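Local coordinates for Plm1 (PDB 4HXY), which is the first-module ketoreductase of phoslactomycin biosynthesis and, with NADPH as cofactor, probably reduces the beta-keto group of the growing polyketide chain, at residues Pro25-Leu30 / Arg53-Asp58. Sequence-based numbering, arbitrary orientation.
Sequences PGNWLL and RSTAPD
Asp58 turns its CG away from its own carbonyl carbon (chi1 -64°), which carries OD2 up to the backbone of Asn27. There the amide N of Asn27 donates to OD2 at 2.7 Å, nearly straight at 168°, meeting the anti side of the carboxylate. A second bond returns from Asp58 N to Asn27 O at 2.8 Å, so one residue grips both polar backbone atoms of Asn27. Gly26 leaves room for this: its CA lies 3.3 Å from OD2, where a side chain would collide. Asn27 CG points opposite its backbone N (chi1 -175°) and brings ND2 across Thr55 CG2, the side chains at about a right angle, while a water links ND2 to Ala56 O. Further along, Pro57 CG packs on Leu29 CB at 3.9 Å. The indole of Trp28 has Asp58 C over one face and gives NE1 to Pro25 O at 3.3 Å. The ring of Phe42 meets the indole, and Leu147 of helix 137-148 also touches it; an alanine here would probably leave the Pro25 carbonyl without its indole donor and open a gap beside Asp58, Phe42 and Leu147. Residues 53-58 lead into strand 59-63, parallel to strand 28-32, with Leu29 bonding through its backbone to Gly59 and Leu61.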
ATOM      1  N   PRO A  25      27.377  10.091  15.976  1.00 23.53           N
ATOM      2  CA  PRO A  25      28.548   9.391  16.471  1.00 23.33           C
ATOM      3  C   PRO A  25      28.409   7.892  16.361  1.00 22.53           C
ATOM      4  O   PRO A  25      27.286   7.370  16.372  1.00 23.21           O
ATOM      5  CB  PRO A  25      28.591   9.792  17.946  1.00 23.45           C
ATOM      6  CG  PRO A  25      27.174   9.990  18.310  1.00 24.58           C
ATOM      7  CD  PRO A  25      26.507  10.554  17.069  1.00 23.88           C
ATOM      8  N   GLY A  26      29.552   7.219  16.279  1.00 21.47           N
ATOM      9  CA  GLY A  26      29.619   5.771  16.403  1.00 21.26           C
ATOM     10  C   GLY A  26      30.076   5.091  15.126  1.00 20.01           C
ATOM     11  O   GLY A  26      30.505   5.735  14.162  1.00 20.58           O
ATOM     12  N   ASN A  27      29.965   3.770  15.137  1.00 18.48           N
ATOM     13  CA  ASN A  27      30.408   2.915  14.062  1.00 17.03           C
ATOM     14  C   ASN A  27      29.163   2.424  13.316  1.00 15.65           C
ATOM     15  O   ASN A  27      28.533   1.465  13.745  1.00 15.65           O
ATOM     16  CB  ASN A  27      31.168   1.742  14.677  1.00 17.04           C
ATOM     17  CG  ASN A  27      31.792   0.818  13.654  1.00 17.49           C
ATOM     18  OD1 ASN A  27      31.992   1.171  12.484  1.00 19.19           O
ATOM     19  ND2 ASN A  27      32.122  -0.393  14.104  1.00 17.73           N
ATOM     20  N   TRP A  28      28.811   3.093  12.217  1.00 14.57           N
ATOM     21  CA  TRP A  28      27.574   2.786  11.501  1.00 13.89           C
ATOM     22  C   TRP A  28      27.824   1.999  10.238  1.00 12.95           C
ATOM     23  O   TRP A  28      28.844   2.175   9.580  1.00 13.00           O
ATOM     24  CB  TRP A  28      26.754   4.061  11.204  1.00 14.27           C
ATOM     25  CG  TRP A  28      26.017   4.549  12.403  1.00 13.96           C
ATOM     26  CD1 TRP A  28      26.563   5.039  13.561  1.00 14.81           C
ATOM     27  CD2 TRP A  28      24.598   4.604  12.575  1.00 13.57           C
ATOM     28  NE1 TRP A  28      25.568   5.384  14.446  1.00 14.41           N
ATOM     29  CE2 TRP A  28      24.351   5.119  13.866  1.00 14.51           C
ATOM     30  CE3 TRP A  28      23.504   4.271  11.757  1.00 10.83           C
ATOM     31  CZ2 TRP A  28      23.064   5.319  14.351  1.00 13.52           C
ATOM     32  CZ3 TRP A  28      22.241   4.450  12.248  1.00 11.46           C
ATOM     33  CH2 TRP A  28      22.028   4.969  13.536  1.00 12.37           C
ATOM     34  N   LEU A  29      26.857   1.158   9.897  1.00 11.28           N
ATOM     35  CA  LEU A  29      26.881   0.368   8.681  1.00 10.77           C
ATOM     36  C   LEU A  29      25.898   1.007   7.690  1.00 10.93           C
ATOM     37  O   LEU A  29      24.760   1.240   8.021  1.00 10.51           O
ATOM     38  CB  LEU A  29      26.450  -1.062   8.977  1.00 10.22           C
ATOM     39  CG  LEU A  29      26.169  -1.957   7.776  1.00 10.04           C
ATOM     40  CD1 LEU A  29      27.449  -2.236   7.018  1.00 10.56           C
ATOM     41  CD2 LEU A  29      25.535  -3.227   8.244  1.00 10.15           C
ATOM     42  N   LEU A  30      26.370   1.302   6.489  1.00 30.00           N
ATOM     43  CA  LEU A  30      25.538   1.956   5.501  1.00 30.00           C
ATOM     44  C   LEU A  30      25.259   0.957   4.399  1.00 30.00           C
ATOM     45  O   LEU A  30      26.178   0.400   3.839  1.00 30.00           O
ATOM     46  CB  LEU A  30      26.253   3.194   4.952  1.00 20.00           C
ATOM     47  CG  LEU A  30      26.104   4.505   5.714  1.00 20.00           C
ATOM     48  CD1 LEU A  30      25.907   4.349   7.193  1.00 20.00           C
ATOM     49  CD2 LEU A  30      27.184   5.486   5.377  1.00 20.00           C
ATOM     50  N   ARG A  53      31.744  -8.977  10.039  1.00 30.03           N
ATOM     51  CA  ARG A  53      30.477  -9.402  10.644  1.00 30.72           C
ATOM     52  C   ARG A  53      30.554  -9.786  12.127  1.00 31.03           C
ATOM     53  O   ARG A  53      29.513  -9.958  12.779  1.00 32.08           O
ATOM     54  CB  ARG A  53      29.847 -10.549   9.841  1.00 30.99           C
ATOM     55  CG  ARG A  53      28.825 -10.099   8.788  1.00 31.51           C
ATOM     56  CD  ARG A  53      29.479  -9.415   7.616  1.00 32.16           C
ATOM     57  NE  ARG A  53      28.530  -9.161   6.531  1.00 32.77           N
ATOM     58  CZ  ARG A  53      28.796  -8.436   5.448  1.00 33.99           C
ATOM     59  NH1 ARG A  53      29.997  -7.880   5.276  1.00 34.01           N
ATOM     60  NH2 ARG A  53      27.858  -8.261   4.529  1.00 33.57           N
ATOM     61  N   SER A  54      31.766  -9.920  12.661  1.00 30.81           N
ATOM     62  CA  SER A  54      31.944 -10.159  14.094  1.00 30.45           C
ATOM     63  C   SER A  54      31.755  -8.886  14.932  1.00 29.39           C
ATOM     64  O   SER A  54      31.411  -8.969  16.104  1.00 29.78           O
ATOM     65  CB  SER A  54      33.299 -10.823  14.375  1.00 30.78           C
ATOM     66  OG  SER A  54      34.385  -9.966  14.085  1.00 31.93           O
ATOM     67  N   THR A  55      31.968  -7.717  14.333  1.00 28.03           N
ATOM     68  CA  THR A  55      31.731  -6.441  15.013  1.00 27.12           C
ATOM     69  C   THR A  55      30.250  -6.044  14.894  1.00 25.28           C
ATOM     70  O   THR A  55      29.653  -6.197  13.823  1.00 25.60           O
ATOM     71  CB  THR A  55      32.605  -5.327  14.424  1.00 27.32           C
ATOM     72  OG1 THR A  55      33.986  -5.615  14.681  1.00 29.28           O
ATOM     73  CG2 THR A  55      32.250  -3.969  15.046  1.00 28.67           C
ATOM     74  N   ALA A  56      29.662  -5.566  15.991  1.00 22.63           N
ATOM     75  CA  ALA A  56      28.281  -5.056  15.973  1.00 20.90           C
ATOM     76  C   ALA A  56      28.271  -3.539  15.722  1.00 19.27           C
ATOM     77  O   ALA A  56      28.683  -2.764  16.579  1.00 18.36           O
ATOM     78  CB  ALA A  56      27.565  -5.395  17.293  1.00 21.06           C
ATOM     79  N   PRO A  57      27.785  -3.096  14.544  1.00 17.14           N
ATOM     80  CA  PRO A  57      27.710  -1.655  14.382  1.00 15.77           C
ATOM     81  C   PRO A  57      26.720  -1.039  15.353  1.00 14.43           C
ATOM     82  O   PRO A  57      25.784  -1.707  15.804  1.00 13.80           O
ATOM     83  CB  PRO A  57      27.234  -1.472  12.924  1.00 15.97           C
ATOM     84  CG  PRO A  57      26.684  -2.765  12.531  1.00 17.00           C
ATOM     85  CD  PRO A  57      27.410  -3.812  13.311  1.00 17.24           C
ATOM     86  N   ASP A  58      26.938   0.232  15.661  1.00 13.62           N
ATOM     87  CA  ASP A  58      26.091   0.986  16.588  1.00 13.04           C
ATOM     88  C   ASP A  58      24.726   1.282  15.969  1.00 11.90           C
ATOM     89  O   ASP A  58      23.754   1.530  16.676  1.00 11.45           O
ATOM     90  CB  ASP A  58      26.791   2.288  16.997  1.00 13.71           C
ATOM     91  CG  ASP A  58      28.091   2.026  17.778  1.00 15.16           C
ATOM     92  OD1 ASP A  58      28.037   1.153  18.662  1.00 19.55           O
ATOM     93  OD2 ASP A  58      29.138   2.650  17.494  1.00 17.31           O
TER
HETATM   94  O   HOH W   1      31.301  -1.071  16.738  1.00 32.96           O